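Glutathione S-transferase domain (PDB 4HZ2) binds glutathione and is probably a glutathione transferase, with a thioredoxin-like N-terminal domain and an all-helical C-terminal domain. Local coordinates at residues B[68-79]-B[84-95]. Residues are numbered along the deposited sequence; the frame is centred on the assembly and turned at random.
With GSH (glutathione), chain F.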
loop_
_atom_site.group_PDB
_atom_site.type_symbol
_atom_site.label_atom_id
_atom_site.label_comp_id
_atom_site.label_asym_id
_atom_site.label_seq_id
_atom_site.Cartn_x
_atom_site.Cartn_y
_atom_site.Cartn_z
ATOM N N LEU B 68 15.244 -1.495 -14.511
ATOM C CA LEU B 68 15.431 -1.268 -13.062
ATOM C C LEU B 68 14.163 -1.602 -12.259
ATOM O O LEU B 68 14.226 -2.200 -11.169
ATOM C CB LEU B 68 15.858 0.183 -12.770
ATOM C CG LEU B 68 17.190 0.621 -13.384
ATOM C CD1 LEU B 68 17.420 2.113 -13.191
ATOM C CD2 LEU B 68 18.332 -0.200 -12.790
ATOM N N ASN B 69 13.012 -1.196 -12.780
ATOM C CA ASN B 69 11.758 -1.390 -12.063
ATOM C C ASN B 69 10.644 -1.669 -13.076
ATOM O O ASN B 69 10.192 -0.755 -13.770
ATOM C CB ASN B 69 11.433 -0.161 -11.202
ATOM C CG ASN B 69 10.104 -0.313 -10.475
ATOM O OD1 ASN B 69 9.599 -1.435 -10.354
ATOM N ND2 ASN B 69 9.523 0.801 -10.014
ATOM N N ALA B 70 10.219 -2.937 -13.178
ATOM C CA ALA B 70 9.195 -3.336 -14.150
ATOM C C ALA B 70 7.864 -2.593 -13.940
ATOM O O ALA B 70 7.078 -2.456 -14.873
ATOM C CB ALA B 70 8.979 -4.856 -14.131
ATOM N N ILE B 71 7.623 -2.122 -12.720
ATOM C CA ILE B 71 6.418 -1.353 -12.401
ATOM C C ILE B 71 6.431 0.013 -13.128
ATOM O O ILE B 71 5.381 0.610 -13.392
ATOM C CB ILE B 71 6.251 -1.177 -10.856
ATOM C CG1 ILE B 71 6.216 -2.550 -10.151
ATOM C CG2 ILE B 71 4.955 -0.456 -10.521
ATOM C CD1 ILE B 71 6.408 -2.536 -8.636
ATOM N N GLY B 72 7.621 0.514 -13.457
ATOM C CA GLY B 72 7.724 1.775 -14.186
ATOM C C GLY B 72 7.407 3.014 -13.359
ATOM O O GLY B 72 6.871 3.997 -13.883
ATOM N N LYS B 73 7.733 2.982 -12.066
ATOM C CA LYS B 73 7.475 4.117 -11.188
ATOM C C LYS B 73 8.735 4.553 -10.453
ATOM O O LYS B 73 9.591 3.725 -10.135
ATOM C CB LYS B 73 6.416 3.733 -10.170
ATOM C CG LYS B 73 5.021 3.531 -10.760
ATOM C CD LYS B 73 4.033 3.195 -9.652
ATOM C CE LYS B 73 2.693 2.731 -10.207
ATOM N NZ LYS B 73 2.061 3.736 -11.103
ATOM N N VAL B 74 8.837 5.846 -10.166
ATOM C CA VAL B 74 9.835 6.346 -9.234
ATOM C C VAL B 74 9.189 6.536 -7.842
ATOM O O VAL B 74 7.963 6.720 -7.727
ATOM C CB VAL B 74 10.483 7.664 -9.728
ATOM C CG1 VAL B 74 11.305 7.426 -10.990
ATOM C CG2 VAL B 74 9.432 8.738 -9.975
ATOM N N PRO B 75 10.000 6.518 -6.767
ATOM C CA PRO B 75 11.460 6.428 -6.710
ATOM C C PRO B 75 11.997 5.030 -6.915
ATOM O O PRO B 75 11.341 4.034 -6.586
ATOM C CB PRO B 75 11.781 6.869 -5.279
ATOM C CG PRO B 75 10.539 6.483 -4.492
ATOM C CD PRO B 75 9.416 6.819 -5.438
ATOM N N VAL B 76 13.215 4.973 -7.441
ATOM C CA VAL B 76 13.997 3.760 -7.449
ATOM C C VAL B 76 15.333 4.172 -6.850
ATOM O O VAL B 76 15.876 5.222 -7.185
ATOM C CB VAL B 76 14.183 3.206 -8.885
ATOM C CG1 VAL B 76 15.264 2.158 -8.901
ATOM C CG2 VAL B 76 12.873 2.629 -9.412
ATOM N N VAL B 77 15.822 3.385 -5.909
ATOM C CA VAL B 77 17.139 3.613 -5.329
ATOM C C VAL B 77 18.069 2.499 -5.826
ATOM O O VAL B 77 17.763 1.321 -5.676
ATOM C CB VAL B 77 17.076 3.607 -3.790
ATOM C CG1 VAL B 77 18.479 3.686 -3.175
ATOM C CG2 VAL B 77 16.163 4.735 -3.290
ATOM N N VAL B 78 19.206 2.870 -6.410
ATOM C CA VAL B 78 20.144 1.875 -6.891
ATOM C C VAL B 78 21.411 1.935 -6.041
ATOM O O VAL B 78 22.027 2.992 -5.910
ATOM C CB VAL B 78 20.484 2.066 -8.387
ATOM C CG1 VAL B 78 21.433 0.965 -8.844
ATOM C CG2 VAL B 78 19.212 2.072 -9.233
ATOM N N LEU B 79 21.753 0.803 -5.432
ATOM C CA LEU B 79 22.883 0.694 -4.494
ATOM C C LEU B 79 24.184 0.608 -5.275
ATOM O O LEU B 79 24.169 0.335 -6.480
ATOM C CB LEU B 79 22.720 -0.550 -3.610
ATOM C CG LEU B 79 21.373 -0.748 -2.916
ATOM C CD1 LEU B 79 21.371 -1.969 -1.996
ATOM C CD2 LEU B 79 21.023 0.518 -2.144
ATOM N N ALA B 84 18.584 -2.687 -7.387
ATOM C CA ALA B 84 17.559 -1.658 -7.537
ATOM C C ALA B 84 16.403 -1.890 -6.575
ATOM O O ALA B 84 15.759 -2.936 -6.611
ATOM C CB ALA B 84 17.046 -1.618 -8.969
ATOM N N LEU B 85 16.159 -0.894 -5.729
ATOM C CA LEU B 85 15.090 -0.924 -4.742
ATOM C C LEU B 85 13.967 -0.007 -5.226
ATOM O O LEU B 85 14.211 1.068 -5.764
ATOM C CB LEU B 85 15.610 -0.450 -3.375
ATOM C CG LEU B 85 16.785 -1.253 -2.764
ATOM C CD1 LEU B 85 17.200 -0.667 -1.418
ATOM C CD2 LEU B 85 16.473 -2.742 -2.619
ATOM N N ARG B 86 12.728 -0.437 -5.038
ATOM C CA ARG B 86 11.579 0.327 -5.505
ATOM C C ARG B 86 10.499 0.364 -4.426
ATOM O O ARG B 86 10.636 -0.307 -3.373
ATOM C CB ARG B 86 11.009 -0.363 -6.717
ATOM C CG ARG B 86 10.740 -1.823 -6.405
ATOM C CD ARG B 86 10.101 -2.547 -7.550
ATOM N NE ARG B 86 9.929 -3.974 -7.258
ATOM C CZ ARG B 86 9.461 -4.847 -8.146
ATOM N NH1 ARG B 86 9.110 -4.406 -9.348
ATOM N NH2 ARG B 86 9.319 -6.142 -7.829
ATOM N N GLU B 87 9.426 1.132 -4.689
ATOM C CA GLU B 87 8.311 1.336 -3.738
ATOM C C GLU B 87 8.747 2.190 -2.553
ATOM O O GLU B 87 9.447 1.729 -1.641
ATOM C CB GLU B 87 7.660 0.020 -3.264
ATOM C CG GLU B 87 6.908 -0.697 -4.372
ATOM C CD GLU B 87 5.735 0.141 -4.861
ATOM O OE1 GLU B 87 5.083 0.803 -3.997
ATOM O OE2 GLU B 87 5.459 0.141 -6.082
ATOM N N SER B 88 8.302 3.436 -2.537
ATOM C CA SER B 88 8.788 4.376 -1.534
ATOM C C SER B 88 8.657 3.866 -0.105
ATOM O O SER B 88 9.529 4.129 0.711
ATOM C CB SER B 88 8.138 5.762 -1.696
ATOM O OG SER B 88 6.748 5.690 -1.458
ATOM N N ASN B 89 7.547 3.198 0.231
ATOM C CA ASN B 89 7.392 2.762 1.608
ATOM C C ASN B 89 8.284 1.544 1.932
ATOM O O ASN B 89 8.702 1.342 3.101
ATOM C CB ASN B 89 5.928 2.495 1.943
ATOM C CG ASN B 89 5.091 3.790 2.065
ATOM O OD1 ASN B 89 5.598 4.899 1.934
ATOM N ND2 ASN B 89 3.808 3.626 2.341
ATOM N N ALA B 90 8.581 0.733 0.911
ATOM C CA ALA B 90 9.581 -0.360 1.057
ATOM C C ALA B 90 10.969 0.232 1.212
ATOM O O ALA B 90 11.778 -0.288 1.977
ATOM C CB ALA B 90 9.542 -1.310 -0.152
ATOM N N ILE B 91 11.246 1.333 0.518
ATOM C CA ILE B 91 12.550 2.027 0.682
ATOM C C ILE B 91 12.672 2.597 2.111
ATOM O O ILE B 91 13.721 2.522 2.759
ATOM C CB ILE B 91 12.717 3.122 -0.381
ATOM C CG1 ILE B 91 12.890 2.459 -1.754
ATOM C CG2 ILE B 91 13.912 4.043 -0.074
ATOM C CD1 ILE B 91 12.612 3.368 -2.938
ATOM N N LEU B 92 11.574 3.142 2.647
ATOM C CA LEU B 92 11.605 3.600 4.030
ATOM C C LEU B 92 11.916 2.446 4.974
ATOM O O LEU B 92 12.741 2.584 5.866
ATOM C CB LEU B 92 10.251 4.190 4.454
ATOM C CG LEU B 92 9.838 5.597 3.944
ATOM C CD1 LEU B 92 8.372 5.961 4.269
ATOM C CD2 LEU B 92 10.846 6.688 4.403
ATOM N N LEU B 93 11.243 1.316 4.790
ATOM C CA LEU B 93 11.482 0.139 5.626
ATOM C C LEU B 93 12.895 -0.393 5.477
ATOM O O LEU B 93 13.461 -0.903 6.427
ATOM C CB LEU B 93 10.464 -0.968 5.305
ATOM C CG LEU B 93 9.040 -0.732 5.823
ATOM C CD1 LEU B 93 8.069 -1.632 5.052
ATOM C CD2 LEU B 93 9.012 -1.043 7.320
ATOM N N HIS B 94 13.464 -0.271 4.290
ATOM C CA HIS B 94 14.756 -0.915 4.058
ATOM C C HIS B 94 15.872 -0.172 4.796
ATOM O O HIS B 94 16.739 -0.787 5.476
ATOM C CB HIS B 94 15.064 -0.910 2.548
ATOM C CG HIS B 94 16.387 -1.515 2.217
ATOM N ND1 HIS B 94 16.553 -2.874 2.057
ATOM C CD2 HIS B 94 17.615 -0.954 2.050
ATOM C CE1 HIS B 94 17.827 -3.126 1.773
ATOM N NE2 HIS B 94 18.496 -1.982 1.783
ATOM N N PHE B 95 15.891 1.150 4.610
ATOM C CA PHE B 95 16.920 1.990 5.238
ATOM C C PHE B 95 16.698 2.339 6.704
ATOM O O PHE B 95 17.648 2.671 7.403
ATOM C CB PHE B 95 17.168 3.242 4.405
ATOM C CG PHE B 95 17.773 2.925 3.070
ATOM C CD1 PHE B 95 16.968 2.869 1.937
ATOM C CD2 PHE B 95 19.131 2.590 2.964
ATOM C CE1 PHE B 95 17.489 2.533 0.708
ATOM C CE2 PHE B 95 19.671 2.250 1.720
ATOM C CZ PHE B 95 18.845 2.250 0.583
HETATM N N1 GSH F . 3.492 2.740 -4.797
HETATM C CA1 GSH F . 4.512 3.648 -5.433
HETATM C C1 GSH F . 5.460 4.215 -4.400
HETATM O O11 GSH F . 6.688 4.298 -4.681
HETATM O O12 GSH F . 4.985 4.609 -3.284
HETATM C CB1 GSH F . 3.857 4.799 -6.189
HETATM C CG1 GSH F . 4.946 5.655 -6.804
HETATM C CD1 GSH F . 4.415 6.561 -7.891
HETATM O OE1 GSH F . 3.201 6.684 -8.065
HETATM N N2 GSH F . 5.351 7.210 -8.610
HETATM C CA2 GSH F . 4.982 8.166 -9.654
HETATM C C2 GSH F . 5.429 7.679 -11.007
HETATM O O2 GSH F . 6.545 7.138 -11.148
HETATM C CB2 GSH F . 5.467 9.588 -9.252
HETATM S SG2 GSH F . 4.993 10.159 -7.558
HETATM N N3 GSH F . 4.587 7.844 -12.035
HETATM C CA3 GSH F . 4.390 6.815 -13.053
HETATM C C3 GSH F . 4.873 7.183 -14.440
HETATM O O31 GSH F . 4.869 6.297 -15.328
HETATM O O32 GSH F . 5.254 8.355 -14.654
HETATM O O HOH W 1 13.424 -2.601 -8.591
HETATM O O HOH W 2 7.575 0.883 -7.880
HETATM O O HOH W 3 8.638 3.161 -6.531
#
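R86 reaches across to N69 with its chain extended from CG to NE, laying NH1 against the amide oxygen: NH1 to OD1 is 3.2 Å, nearly straight at 170°, with OD1 at the edge of the guanidinium and in its plane. The amide stands almost perpendicular to that plane, 79° away. From the opposite face of the amide the backbone N of I71 also reaches OD1, closing an Asx turn, while ND2 binds the carbonyl of K73. N69 CG lies anti to the backbone N (chi1 178°), which carries the amide across to R86 CB and CD. With an alanine here, R86 NH1 and I71 N would probably lose their shared acceptor and K73 O its donor, leaving loop 69-73 less firmly fixed beside the glutathione site. I71 CD1 packs 3.4 Å from R86 NH1.

A84 tucks its CB against L68 O and V76 CG1, and a water joins L68 O to A84 O. On the other face V77 pairs with L85 through two backbone bonds, V77 N to L85 O at 2.8 Å and L85 N to V77 O at 2.7 Å; V77 CG2 meets I91 CD1 at 3.8 Å and V77 CG1 meets F95 CZ.

Where the two segments leave the hairpin toward the ligand, V74, after which comes the cis-P75 of the thioredoxin fold, holds glutathione by two backbone bonds, and E87 OE1 and S88 grip its γ-glutamyl end. Strand 76-78 lies between 24-27 and the edge strand 84-86, with helix 88-96 packed on the V77 face; on the R86 side, E114 of the second subunit salt-bridges NE and W115 of that subunit makes a cation-pi contact with R86.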